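Local coordinates for PRESAN domain-containing protein (PDB 7D2W) that is of unknown function but, as a helical PRESAN-domain protein of the PHIST type from the malaria parasite, probably works by binding other proteins, at residues R65-L69 and F139-N144; I71-K75 and F155-I160; N125-S129 and F163-H167. All coordinates share one frame; numbering follows the deposited sequence.

Contact 1. Residues R65-L69 and F139-N144; sequences RTYLL and FYNLLN
R65 reaches across to Y140, L143 and N144, and its contact with them begins only at the guanidinium. CB, CG and CD serve as a spacer that meets no atom of 139-144: CG lies anti to the backbone N, and a bend at chi3 (-74°) then carries the guanidinium across to segment 139-144, at the end of helix 117-144. There NH1 meets the edge of the Y140 ring, 3.7 Å from CE1. L143 CD1 sits 4.3 Å above the guanidinium plane, over its centre, so an apolar methyl covers one face of the charged group, and R65 NH2 lies 3.9 Å from L143 CB. At the tip, R65 NH2 gives a hydrogen bond to N144 OD1; although the atoms are only 2.7 Å apart, the N-H...O angle of 120° makes it weak. The amide of N144 and the guanidinium are nearly coplanar, and OD1 arrives at the guanidinium edge.

Beside this polar pair the contact turns to hydrocarbon. L68 and L143 lie side by side, pointing opposite ways, with L68 CD1 3.6 Å from L143 CD2. L69 runs roughly perpendicular to Y140 and touches it with a single methyl, CD2, which lies 3.5 Å from Y140 OH. F139 presents the edge of its ring to segment 65-69, its CZ standing 3.6 Å from L68 O, while L143 CG lies over one face toward the rim. F155 and I156 of helix 149-181 also pack on F139.

The axes of the two short helical segments run at 160° to each other and approach to 11.9 Å. Such near-antiparallel packing, with L68, F139 and L143 buried and a polar pair at the more exposed margin, is typical of a four-helix bundle, here near one end of it.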
ATOM      1  N   ARG A  65      18.094  25.007   5.004  1.00 39.06           N
ATOM      2  CA  ARG A  65      17.460  24.085   5.946  1.00 39.54           C
ATOM      3  C   ARG A  65      16.020  24.491   6.253  1.00 36.92           C
ATOM      4  O   ARG A  65      15.135  23.627   6.341  1.00 40.92           O
ATOM      5  CB  ARG A  65      18.286  24.004   7.233  1.00 50.43           C
ATOM      6  CG  ARG A  65      17.464  23.664   8.468  1.00 53.42           C
ATOM      7  CD  ARG A  65      18.307  23.671   9.723  1.00 62.66           C
ATOM      8  NE  ARG A  65      19.157  22.492   9.780  1.00 64.56           N
ATOM      9  CZ  ARG A  65      18.988  21.491  10.633  1.00 56.73           C
ATOM     10  NH1 ARG A  65      18.004  21.528  11.520  1.00 57.72           N
ATOM     11  NH2 ARG A  65      19.810  20.457  10.598  1.00 61.37           N
ATOM     12  N   THR A  66      15.763  25.801   6.415  1.00 34.54           N
ATOM     13  CA  THR A  66      14.393  26.288   6.585  1.00 38.82           C
ATOM     14  C   THR A  66      13.488  25.781   5.472  1.00 33.08           C
ATOM     15  O   THR A  66      12.343  25.378   5.715  1.00 36.68           O
ATOM     16  CB  THR A  66      14.366  27.819   6.601  1.00 42.01           C
ATOM     17  OG1 THR A  66      14.997  28.305   7.787  1.00 42.33           O
ATOM     18  CG2 THR A  66      12.926  28.332   6.538  1.00 40.12           C
ATOM     19  N   TYR A  67      13.985  25.805   4.242  1.00 38.38           N
ATOM     20  CA  TYR A  67      13.222  25.284   3.117  1.00 34.88           C
ATOM     21  C   TYR A  67      12.956  23.803   3.308  1.00 30.01           C
ATOM     22  O   TYR A  67      11.819  23.333   3.182  1.00 29.79           O
ATOM     23  CB  TYR A  67      13.997  25.548   1.824  1.00 39.99           C
ATOM     24  CG  TYR A  67      13.215  25.470   0.526  1.00 35.09           C
ATOM     25  CD1 TYR A  67      12.059  24.707   0.416  1.00 42.05           C
ATOM     26  CD2 TYR A  67      13.669  26.131  -0.601  1.00 32.08           C
ATOM     27  CE1 TYR A  67      11.375  24.623  -0.780  1.00 36.81           C
ATOM     28  CE2 TYR A  67      12.998  26.057  -1.800  1.00 31.93           C
ATOM     29  CZ  TYR A  67      11.853  25.298  -1.889  1.00 33.53           C
ATOM     30  OH  TYR A  67      11.183  25.212  -3.091  1.00 37.11           O
ATOM     31  N   LEU A  68      14.005  23.048   3.641  1.00 33.61           N
ATOM     32  CA  LEU A  68      13.848  21.616   3.865  1.00 33.78           C
ATOM     33  C   LEU A  68      12.851  21.322   4.982  1.00 38.18           C
ATOM     34  O   LEU A  68      12.070  20.365   4.885  1.00 28.47           O
ATOM     35  CB  LEU A  68      15.213  21.001   4.176  1.00 28.97           C
ATOM     36  CG  LEU A  68      16.092  20.925   2.924  1.00 36.50           C
ATOM     37  CD1 LEU A  68      17.463  20.361   3.261  1.00 42.94           C
ATOM     38  CD2 LEU A  68      15.415  20.086   1.838  1.00 31.94           C
ATOM     39  N   LEU A  69      12.850  22.136   6.049  1.00 33.89           N
ATOM     40  CA  LEU A  69      11.905  21.890   7.137  1.00 34.15           C
ATOM     41  C   LEU A  69      10.478  22.190   6.703  1.00 28.99           C
ATOM     42  O   LEU A  69       9.538  21.509   7.123  1.00 27.46           O
ATOM     43  CB  LEU A  69      12.277  22.724   8.366  1.00 35.99           C
ATOM     44  CG  LEU A  69      13.660  22.394   8.949  1.00 37.59           C
ATOM     45  CD1 LEU A  69      14.151  23.426   9.959  1.00 43.17           C
ATOM     46  CD2 LEU A  69      13.630  21.004   9.556  1.00 37.18           C
ATOM     47  N   PHE A 139      14.980  11.952   9.352  1.00 29.95           N
ATOM     48  CA  PHE A 139      15.103  13.146   8.521  1.00 29.67           C
ATOM     49  C   PHE A 139      16.162  14.101   9.069  1.00 31.92           C
ATOM     50  O   PHE A 139      17.015  14.594   8.321  1.00 33.72           O
ATOM     51  CB  PHE A 139      13.740  13.843   8.424  1.00 28.86           C
ATOM     52  CG  PHE A 139      13.746  15.089   7.592  1.00 29.30           C
ATOM     53  CD1 PHE A 139      14.040  15.035   6.238  1.00 35.96           C
ATOM     54  CD2 PHE A 139      13.428  16.310   8.157  1.00 33.63           C
ATOM     55  CE1 PHE A 139      14.032  16.178   5.467  1.00 33.73           C
ATOM     56  CE2 PHE A 139      13.411  17.464   7.386  1.00 38.86           C
ATOM     57  CZ  PHE A 139      13.713  17.390   6.038  1.00 33.03           C
ATOM     58  N   TYR A 140      16.125  14.375  10.374  1.00 32.83           N
ATOM     59  CA  TYR A 140      17.104  15.289  10.953  1.00 34.67           C
ATOM     60  C   TYR A 140      18.519  14.732  10.849  1.00 40.17           C
ATOM     61  O   TYR A 140      19.477  15.485  10.634  1.00 38.26           O
ATOM     62  CB  TYR A 140      16.731  15.599  12.402  1.00 33.87           C
ATOM     63  CG  TYR A 140      15.771  16.754  12.514  1.00 39.23           C
ATOM     64  CD1 TYR A 140      16.232  18.066  12.541  1.00 50.06           C
ATOM     65  CD2 TYR A 140      14.404  16.538  12.586  1.00 40.33           C
ATOM     66  CE1 TYR A 140      15.350  19.131  12.641  1.00 57.52           C
ATOM     67  CE2 TYR A 140      13.515  17.592  12.682  1.00 43.08           C
ATOM     68  CZ  TYR A 140      13.989  18.882  12.711  1.00 58.24           C
ATOM     69  OH  TYR A 140      13.101  19.927  12.811  1.00 58.48           O
ATOM     70  N   ASN A 141      18.675  13.415  10.982  1.00 37.41           N
ATOM     71  CA  ASN A 141      20.001  12.828  10.824  1.00 39.15           C
ATOM     72  C   ASN A 141      20.514  13.002   9.399  1.00 37.61           C
ATOM     73  O   ASN A 141      21.691  13.312   9.191  1.00 35.78           O
ATOM     74  CB  ASN A 141      19.972  11.357  11.239  1.00 49.65           C
ATOM     75  CG  ASN A 141      19.752  11.183  12.737  1.00 65.50           C
ATOM     76  OD1 ASN A 141      19.534  12.158  13.458  1.00 72.08           O
ATOM     77  ND2 ASN A 141      19.806   9.943  13.210  1.00 68.90           N
ATOM     78  N   LEU A 142      19.644  12.823   8.406  1.00 33.49           N
ATOM     79  CA  LEU A 142      20.023  13.082   7.021  1.00 37.05           C
ATOM     80  C   LEU A 142      20.466  14.523   6.833  1.00 42.60           C
ATOM     81  O   LEU A 142      21.487  14.793   6.195  1.00 49.21           O
ATOM     82  CB  LEU A 142      18.848  12.775   6.104  1.00 40.31           C
ATOM     83  CG  LEU A 142      19.144  12.108   4.772  1.00 47.61           C
ATOM     84  CD1 LEU A 142      20.038  10.903   4.970  1.00 40.00           C
ATOM     85  CD2 LEU A 142      17.830  11.685   4.172  1.00 44.54           C
ATOM     86  N   LEU A 143      19.692  15.465   7.370  1.00 36.99           N
ATOM     87  CA  LEU A 143      20.058  16.872   7.259  1.00 41.88           C
ATOM     88  C   LEU A 143      21.424  17.132   7.880  1.00 50.95           C
ATOM     89  O   LEU A 143      22.291  17.769   7.269  1.00 50.43           O
ATOM     90  CB  LEU A 143      18.998  17.747   7.931  1.00 41.64           C
ATOM     91  CG  LEU A 143      17.600  17.786   7.309  1.00 47.24           C
ATOM     92  CD1 LEU A 143      16.835  18.984   7.829  1.00 45.57           C
ATOM     93  CD2 LEU A 143      17.656  17.789   5.787  1.00 54.23           C
ATOM     94  N   ASN A 144      21.632  16.635   9.098  1.00 46.82           N
ATOM     95  CA  ASN A 144      22.841  16.986   9.832  1.00 48.82           C
ATOM     96  C   ASN A 144      24.087  16.407   9.177  1.00 57.37           C
ATOM     97  O   ASN A 144      25.164  16.999   9.277  1.00 72.95           O
ATOM     98  CB  ASN A 144      22.711  16.533  11.290  1.00 48.83           C
ATOM     99  CG  ASN A 144      21.627  17.301  12.044  1.00 56.49           C
ATOM    100  OD1 ASN A 144      21.251  18.406  11.652  1.00 59.39           O
ATOM    101  ND2 ASN A 144      21.121  16.715  13.128  1.00 53.99           N
TER

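Contact 2. Residues I71-K75 and F155-I160; sequences IWNHK and FIRSCI
Two flat groups, W72 and F155, meet toward one end of this contact. On one face of the W72 ring lies K75 CD of its own helix, 3.7 Å above the plane and offset toward the rim; F139 of helix 117-144 stacks on the opposite face. The edge of W72 points at segment 155-160: C159 SG lies near the ring plane, 4.0 Å from CH2, a sulfur-aromatic contact made at the edge, and I156 CG1 approaches the same edge at CZ3. W72 and F155 are close to parallel, with planes 19° apart, but are slid so far that they barely overlap, the six-membered ring and the F155 ring having centroids 5.8 Å apart. Their touch is therefore local, W72 CZ3 to F155 CE2 at 3.7 Å. C159 SG also lies 3.4 Å above one face of F155, near its rim, so the sulfur serves both aromatics.

The segment axes run nearly parallel, at 13° and 11.1 Å apart at their closest. This fits the bundle topology, in which helix 65-93 and helix 149-181 point the same way with the antiparallel helix 117-144 between them in sequence.

K75 completes the buried layer with its aliphatic part. A bend at chi2 (-96°) turns its chain over the W72 face, and CE comes up against C159 CB. K75 and I160 lie alongside, running opposite ways, with K75 CG 3.7 Å from I160 CG1. Methyl meets methyl where I71 CG2 lies 3.8 Å from I156 CD1. The polar ends are satisfied by helix 117-144: K75 NZ bonds Q135 OE1, and W72 NE1 bonds T136 OG1. From helix 49-58, F56 packs on I156, while R49 and Y53 pack on I160.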
ATOM      1  N   ILE A  71       9.324  21.788   3.626  0.52 26.39           N
ATOM      2  CA  ILE A  71       8.932  20.614   2.843  0.52 25.34           C
ATOM      3  C   ILE A  71       8.493  19.474   3.760  0.52 27.22           C
ATOM      4  O   ILE A  71       7.473  18.817   3.512  0.52 27.12           O
ATOM      5  CB  ILE A  71      10.095  20.187   1.926  0.52 28.30           C
ATOM      6  CG1 ILE A  71      10.219  21.149   0.742  0.52 32.77           C
ATOM      7  CG2 ILE A  71       9.925  18.756   1.451  0.52 26.66           C
ATOM      8  CD1 ILE A  71      11.611  21.193   0.157  0.52 28.77           C
ATOM      9  N   TRP A  72       9.245  19.223   4.838  1.00 26.42           N
ATOM     10  CA  TRP A  72       8.868  18.158   5.768  1.00 25.50           C
ATOM     11  C   TRP A  72       7.505  18.416   6.425  1.00 28.16           C
ATOM     12  O   TRP A  72       6.737  17.476   6.662  1.00 30.30           O
ATOM     13  CB  TRP A  72       9.959  17.995   6.827  1.00 28.16           C
ATOM     14  CG  TRP A  72       9.834  16.762   7.678  1.00 30.31           C
ATOM     15  CD1 TRP A  72       9.562  16.717   9.019  1.00 25.95           C
ATOM     16  CD2 TRP A  72       9.986  15.397   7.255  1.00 25.85           C
ATOM     17  NE1 TRP A  72       9.538  15.410   9.449  1.00 26.54           N
ATOM     18  CE2 TRP A  72       9.797  14.585   8.392  1.00 24.47           C
ATOM     19  CE3 TRP A  72      10.273  14.786   6.026  1.00 22.31           C
ATOM     20  CZ2 TRP A  72       9.875  13.195   8.341  1.00 26.59           C
ATOM     21  CZ3 TRP A  72      10.351  13.395   5.978  1.00 26.74           C
ATOM     22  CH2 TRP A  72      10.165  12.621   7.134  1.00 23.68           C
ATOM     23  N   ASN A  73       7.187  19.675   6.735  1.00 28.09           N
ATOM     24  CA  ASN A  73       5.862  19.967   7.274  1.00 30.86           C
ATOM     25  C   ASN A  73       4.771  19.643   6.258  1.00 30.17           C
ATOM     26  O   ASN A  73       3.710  19.132   6.625  1.00 29.69           O
ATOM     27  CB  ASN A  73       5.773  21.433   7.712  1.00 32.49           C
ATOM     28  CG  ASN A  73       6.612  21.718   8.939  1.00 51.65           C
ATOM     29  OD1 ASN A  73       6.934  20.807   9.706  1.00 60.27           O
ATOM     30  ND2 ASN A  73       6.969  22.985   9.138  1.00 63.81           N
ATOM     31  N   HIS A  74       5.004  19.937   4.974  1.00 25.97           N
ATOM     32  CA  HIS A  74       4.045  19.528   3.951  1.00 23.94           C
ATOM     33  C   HIS A  74       3.949  18.002   3.864  1.00 26.30           C
ATOM     34  O   HIS A  74       2.865  17.455   3.632  1.00 28.26           O
ATOM     35  CB  HIS A  74       4.427  20.111   2.585  1.00 27.69           C
ATOM     36  CG  HIS A  74       4.235  21.597   2.475  1.00 28.87           C
ATOM     37  ND1 HIS A  74       2.992  22.201   2.496  1.00 33.15           N
ATOM     38  CD2 HIS A  74       5.140  22.598   2.345  1.00 29.31           C
ATOM     39  CE1 HIS A  74       3.143  23.512   2.390  1.00 35.72           C
ATOM     40  NE2 HIS A  74       4.436  23.780   2.303  1.00 29.01           N
ATOM     41  N   LYS A  75       5.074  17.300   4.020  1.00 27.54           N
ATOM     42  CA  LYS A  75       5.033  15.837   4.078  1.00 26.37           C
ATOM     43  C   LYS A  75       4.155  15.364   5.234  1.00 24.56           C
ATOM     44  O   LYS A  75       3.304  14.482   5.066  1.00 24.79           O
ATOM     45  CB  LYS A  75       6.453  15.274   4.209  1.00 24.34           C
ATOM     46  CG  LYS A  75       6.501  13.744   4.414  1.00 22.81           C
ATOM     47  CD  LYS A  75       6.612  13.380   5.893  1.00 26.70           C
ATOM     48  CE  LYS A  75       6.724  11.861   6.107  1.00 26.64           C
ATOM     49  NZ  LYS A  75       6.650  11.571   7.571  1.00 27.47           N
ATOM     50  N   PHE A 155      14.537   9.964   0.157  1.00 26.25           N
ATOM     51  CA  PHE A 155      14.146   9.654   1.529  1.00 29.02           C
ATOM     52  C   PHE A 155      12.722  10.132   1.808  1.00 26.96           C
ATOM     53  O   PHE A 155      11.899   9.389   2.359  1.00 25.24           O
ATOM     54  CB  PHE A 155      15.140  10.279   2.508  1.00 24.46           C
ATOM     55  CG  PHE A 155      14.637  10.335   3.919  1.00 24.58           C
ATOM     56  CD1 PHE A 155      14.764   9.238   4.761  1.00 31.26           C
ATOM     57  CD2 PHE A 155      14.009  11.482   4.394  1.00 33.34           C
ATOM     58  CE1 PHE A 155      14.291   9.285   6.059  1.00 36.33           C
ATOM     59  CE2 PHE A 155      13.528  11.541   5.680  1.00 29.49           C
ATOM     60  CZ  PHE A 155      13.676  10.428   6.526  1.00 32.13           C
ATOM     61  N   ILE A 156      12.406  11.375   1.419  1.00 24.50           N
ATOM     62  CA  ILE A 156      11.087  11.917   1.738  1.00 25.87           C
ATOM     63  C   ILE A 156      10.003  11.147   0.997  1.00 30.95           C
ATOM     64  O   ILE A 156       8.967  10.782   1.580  1.00 23.79           O
ATOM     65  CB  ILE A 156      11.022  13.428   1.429  1.00 24.35           C
ATOM     66  CG1 ILE A 156      11.992  14.211   2.319  1.00 26.68           C
ATOM     67  CG2 ILE A 156       9.587  13.954   1.637  1.00 26.32           C
ATOM     68  CD1 ILE A 156      12.164  15.697   1.887  1.00 26.85           C
ATOM     69  N   ARG A 157      10.208  10.880  -0.302  0.54 24.43           N
ATOM     70  CA  ARG A 157       9.216  10.116  -1.058  0.54 28.48           C
ATOM     71  C   ARG A 157       9.067   8.710  -0.484  0.54 28.67           C
ATOM     72  O   ARG A 157       7.952   8.187  -0.382  0.54 26.93           O
ATOM     73  CB  ARG A 157       9.585  10.071  -2.550  0.54 30.62           C
ATOM     74  CG  ARG A 157       8.553   9.335  -3.455  0.54 37.09           C
ATOM     75  CD  ARG A 157       8.384   9.971  -4.859  0.54 34.84           C
ATOM     76  NE  ARG A 157       7.152   9.546  -5.540  0.54 21.61           N
ATOM     77  CZ  ARG A 157       6.761   9.997  -6.731  0.54 32.49           C
ATOM     78  NH1 ARG A 157       5.615   9.568  -7.284  0.54 26.22           N
ATOM     79  NH2 ARG A 157       7.507  10.894  -7.374  0.54 32.30           N
ATOM     80  N   SER A 158      10.176   8.099  -0.056  1.00 24.44           N
ATOM     81  CA  SER A 158      10.077   6.763   0.534  1.00 26.53           C
ATOM     82  C   SER A 158       9.354   6.783   1.878  1.00 26.67           C
ATOM     83  O   SER A 158       8.664   5.815   2.208  1.00 26.00           O
ATOM     84  CB  SER A 158      11.468   6.130   0.676  1.00 30.93           C
ATOM     85  OG  SER A 158      11.857   5.618  -0.589  1.00 35.89           O
ATOM     86  N   CYS A 159       9.484   7.865   2.657  1.00 23.26           N
ATOM     87  CA  CYS A 159       8.711   7.978   3.893  1.00 24.44           C
ATOM     88  C   CYS A 159       7.212   8.042   3.615  1.00 26.79           C
ATOM     89  O   CYS A 159       6.410   7.451   4.342  1.00 26.03           O
ATOM     90  CB  CYS A 159       9.146   9.216   4.673  1.00 24.42           C
ATOM     91  SG  CYS A 159      10.699   8.960   5.534  1.00 27.77           S
ATOM     92  N   ILE A 160       6.812   8.779   2.582  1.00 21.93           N
ATOM     93  CA  ILE A 160       5.398   8.831   2.234  1.00 20.68           C
ATOM     94  C   ILE A 160       4.919   7.459   1.774  1.00 28.89           C
ATOM     95  O   ILE A 160       3.846   6.993   2.186  1.00 27.24           O
ATOM     96  CB  ILE A 160       5.165   9.937   1.186  1.00 20.86           C
ATOM     97  CG1 ILE A 160       5.416  11.299   1.847  1.00 21.22           C
ATOM     98  CG2 ILE A 160       3.717   9.889   0.617  1.00 25.07           C
ATOM     99  CD1 ILE A 160       5.505  12.444   0.840  1.00 23.90           C
TER

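Contact 3. Residues N125-S129 and F163-H167; sequences NMMVS and FDKLH
V128 and L166 carry the apolar part of this contact, with M127 and F163 beside them. L166 has CG anti to its backbone N (chi1 172°), and its two methyls divide the work. CD2 touches V128 CG1 at 3.8 Å and also lies by the backbone oxygen of M127, whereas CD1 reaches M127 CB at 4.0 Å. The side chains of V128 and L166 stand roughly perpendicular. M127 is bent at both chi2 and chi3, which folds its chain back and puts its terminal CE 4.1 Å from the same L166 CD1, so one methyl is touched by both ends of the methionine side chain. F163 joins the group through CE1, 3.8 Å from V128 CB.

A second kind of contact is made by ring edges. F163 turns its edge to the backbone, and V128 O lies close to the ring plane, 3.5 Å from CZ, an arrangement consistent with a weak C-H...O attraction. H167 likewise meets V128 CG1 edge-on, with NE2 at 3.9 Å. That nitrogen has its polar partner on helix 65-93, where it is hydrogen-bonded to T83 OG1, so the valine methyl packs beside an imidazole already engaged. One face of the imidazole is turned to its own helix, where F163 O lies 3.1 Å above the H167 ring plane, toward the rim.

The two segments are nearly antiparallel, at 170°, with their axes 10.9 Å apart at the closest point. Helix 65-93 packs against both segments: K75 and C79 meet F163, T83 meets V128 and L86 meets H167. L131, one turn further along helix 117-144, touches both F163 and L166. Away from the contact, D164 forms a salt bridge with R49 of helix 49-58, while K165 packs on Y53 of the second subunit.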
ATOM      1  N   ASN A 125      -3.580   4.976  15.913  1.00 25.01           N
ATOM      2  CA  ASN A 125      -2.883   6.198  16.291  1.00 25.59           C
ATOM      3  C   ASN A 125      -1.497   5.905  16.859  1.00 26.98           C
ATOM      4  O   ASN A 125      -0.547   6.655  16.610  1.00 27.10           O
ATOM      5  CB  ASN A 125      -3.749   6.989  17.269  1.00 31.11           C
ATOM      6  CG  ASN A 125      -4.894   7.705  16.553  1.00 40.18           C
ATOM      7  OD1 ASN A 125      -4.659   8.493  15.641  1.00 35.90           O
ATOM      8  ND2 ASN A 125      -6.129   7.394  16.927  1.00 41.41           N
ATOM      9  N   MET A 126      -1.345   4.811  17.608  1.00 27.66           N
ATOM     10  CA  MET A 126      -0.010   4.465  18.098  1.00 27.82           C
ATOM     11  C   MET A 126       0.940   4.094  16.955  1.00 31.54           C
ATOM     12  O   MET A 126       2.116   4.482  16.969  1.00 29.83           O
ATOM     13  CB  MET A 126      -0.100   3.321  19.106  1.00 27.81           C
ATOM     14  CG  MET A 126       1.208   3.091  19.825  1.00 41.98           C
ATOM     15  SD  MET A 126       1.709   4.413  20.940  1.00 48.59           S
ATOM     16  CE  MET A 126       0.119   4.951  21.565  1.00 36.27           C
ATOM     17  N   MET A 127       0.468   3.327  15.970  1.00 29.53           N
ATOM     18  CA  MET A 127       1.336   2.979  14.846  1.00 28.72           C
ATOM     19  C   MET A 127       1.737   4.227  14.055  1.00 29.47           C
ATOM     20  O   MET A 127       2.919   4.416  13.739  1.00 28.46           O
ATOM     21  CB  MET A 127       0.656   1.951  13.931  1.00 23.80           C
ATOM     22  CG  MET A 127       0.482   0.537  14.561  1.00 27.03           C
ATOM     23  SD  MET A 127       2.038  -0.187  15.115  1.00 29.75           S
ATOM     24  CE  MET A 127       2.839  -0.497  13.523  1.00 27.81           C
ATOM     25  N   VAL A 128       0.780   5.106  13.744  1.00 26.56           N
ATOM     26  CA  VAL A 128       1.138   6.254  12.900  1.00 31.63           C
ATOM     27  C   VAL A 128       1.969   7.264  13.685  1.00 30.50           C
ATOM     28  O   VAL A 128       2.925   7.845  13.151  1.00 30.25           O
ATOM     29  CB  VAL A 128      -0.099   6.909  12.239  1.00 31.58           C
ATOM     30  CG1 VAL A 128      -0.837   5.911  11.340  1.00 23.30           C
ATOM     31  CG2 VAL A 128      -1.038   7.549  13.251  1.00 35.75           C
ATOM     32  N   SER A 129       1.655   7.477  14.962  1.00 29.97           N
ATOM     33  CA  SER A 129       2.427   8.469  15.699  1.00 33.83           C
ATOM     34  C   SER A 129       3.862   7.990  15.906  1.00 33.72           C
ATOM     35  O   SER A 129       4.803   8.787  15.809  1.00 33.95           O
ATOM     36  CB  SER A 129       1.746   8.808  17.026  1.00 33.42           C
ATOM     37  OG  SER A 129       1.904   7.730  17.927  1.00 33.24           O
ATOM     38  N   PHE A 163       4.361   5.351   4.812  1.00 24.79           N
ATOM     39  CA  PHE A 163       3.084   5.675   5.450  1.00 22.80           C
ATOM     40  C   PHE A 163       1.908   5.101   4.668  1.00 26.14           C
ATOM     41  O   PHE A 163       0.915   4.657   5.260  1.00 25.55           O
ATOM     42  CB  PHE A 163       2.934   7.197   5.602  1.00 24.47           C
ATOM     43  CG  PHE A 163       3.000   7.649   7.027  1.00 23.78           C
ATOM     44  CD1 PHE A 163       1.895   7.500   7.857  1.00 27.44           C
ATOM     45  CD2 PHE A 163       4.177   8.174   7.557  1.00 27.24           C
ATOM     46  CE1 PHE A 163       1.959   7.882   9.193  1.00 28.53           C
ATOM     47  CE2 PHE A 163       4.251   8.565   8.899  1.00 26.43           C
ATOM     48  CZ  PHE A 163       3.149   8.410   9.715  1.00 28.28           C
ATOM     49  N   ASP A 164       1.985   5.123   3.333  1.00 24.94           N
ATOM     50  CA  ASP A 164       0.921   4.514   2.549  1.00 24.80           C
ATOM     51  C   ASP A 164       0.831   3.016   2.825  1.00 21.09           C
ATOM     52  O   ASP A 164      -0.273   2.459   2.901  1.00 26.36           O
ATOM     53  CB  ASP A 164       1.143   4.761   1.058  1.00 28.92           C
ATOM     54  CG  ASP A 164       0.908   6.207   0.659  1.00 35.27           C
ATOM     55  OD1 ASP A 164       0.316   6.987   1.460  1.00 30.44           O
ATOM     56  OD2 ASP A 164       1.315   6.556  -0.474  1.00 28.92           O
ATOM     57  N   LYS A 165       1.977   2.352   2.980  1.00 21.96           N
ATOM     58  CA  LYS A 165       1.951   0.924   3.286  1.00 27.09           C
ATOM     59  C   LYS A 165       1.397   0.675   4.680  1.00 29.92           C
ATOM     60  O   LYS A 165       0.632  -0.272   4.886  1.00 33.49           O
ATOM     61  CB  LYS A 165       3.339   0.298   3.149  1.00 24.81           C
ATOM     62  CG  LYS A 165       3.412  -1.130   3.764  1.00 34.11           C
ATOM     63  CD  LYS A 165       4.123  -2.144   2.901  1.00 44.10           C
ATOM     64  CE  LYS A 165       4.079  -3.551   3.538  1.00 41.93           C
ATOM     65  NZ  LYS A 165       2.717  -4.215   3.558  1.00 32.87           N
ATOM     66  N   LEU A 166       1.759   1.518   5.653  1.00 26.20           N
ATOM     67  CA  LEU A 166       1.191   1.349   6.988  1.00 25.04           C
ATOM     68  C   LEU A 166      -0.320   1.544   6.960  1.00 24.39           C
ATOM     69  O   LEU A 166      -1.063   0.756   7.554  1.00 25.08           O
ATOM     70  CB  LEU A 166       1.852   2.314   7.985  1.00 25.27           C
ATOM     71  CG  LEU A 166       1.194   2.363   9.370  1.00 30.09           C
ATOM     72  CD1 LEU A 166       1.250   1.018  10.043  1.00 25.17           C
ATOM     73  CD2 LEU A 166       1.847   3.426  10.253  1.00 31.21           C
ATOM     74  N   HIS A 167      -0.799   2.580   6.263  1.00 23.14           N
ATOM     75  CA  HIS A 167      -2.243   2.795   6.177  1.00 30.33           C
ATOM     76  C   HIS A 167      -2.932   1.613   5.501  1.00 31.45           C
ATOM     77  O   HIS A 167      -4.046   1.232   5.876  1.00 26.93           O
ATOM     78  CB  HIS A 167      -2.540   4.090   5.417  1.00 32.13           C
ATOM     79  CG  HIS A 167      -2.206   5.334   6.181  1.00 27.43           C
ATOM     80  ND1 HIS A 167      -1.840   6.508   5.563  1.00 26.62           N
ATOM     81  CD2 HIS A 167      -2.188   5.586   7.512  1.00 28.41           C
ATOM     82  CE1 HIS A 167      -1.610   7.433   6.478  1.00 26.52           C
ATOM     83  NE2 HIS A 167      -1.811   6.897   7.669  1.00 30.01           N
TER

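Three long helices meet pairwise: contact 1 joins 65-93 to 117-144, contact 2 joins 65-93 to 149-181, and contact 3 joins 117-144 to 149-181. Contact 1, centred about 18 Å from the chain centre near one end of the bundle, is partly buried, with R65 and N144 exposed, and mixes leucine packing with a weak polar bond. Contact 2, about 9 Å from the chain centre, is buried and combines aromatic rings, one cysteine sulfur and aliphatic chains. Contact 3 is the most central, at about 6 Å, yet only partly buried, and is aliphatic with two ring edges. Contact 2 touches both others, whereas contacts 1 and 3 remain about 11 Å apart at their nearest atoms.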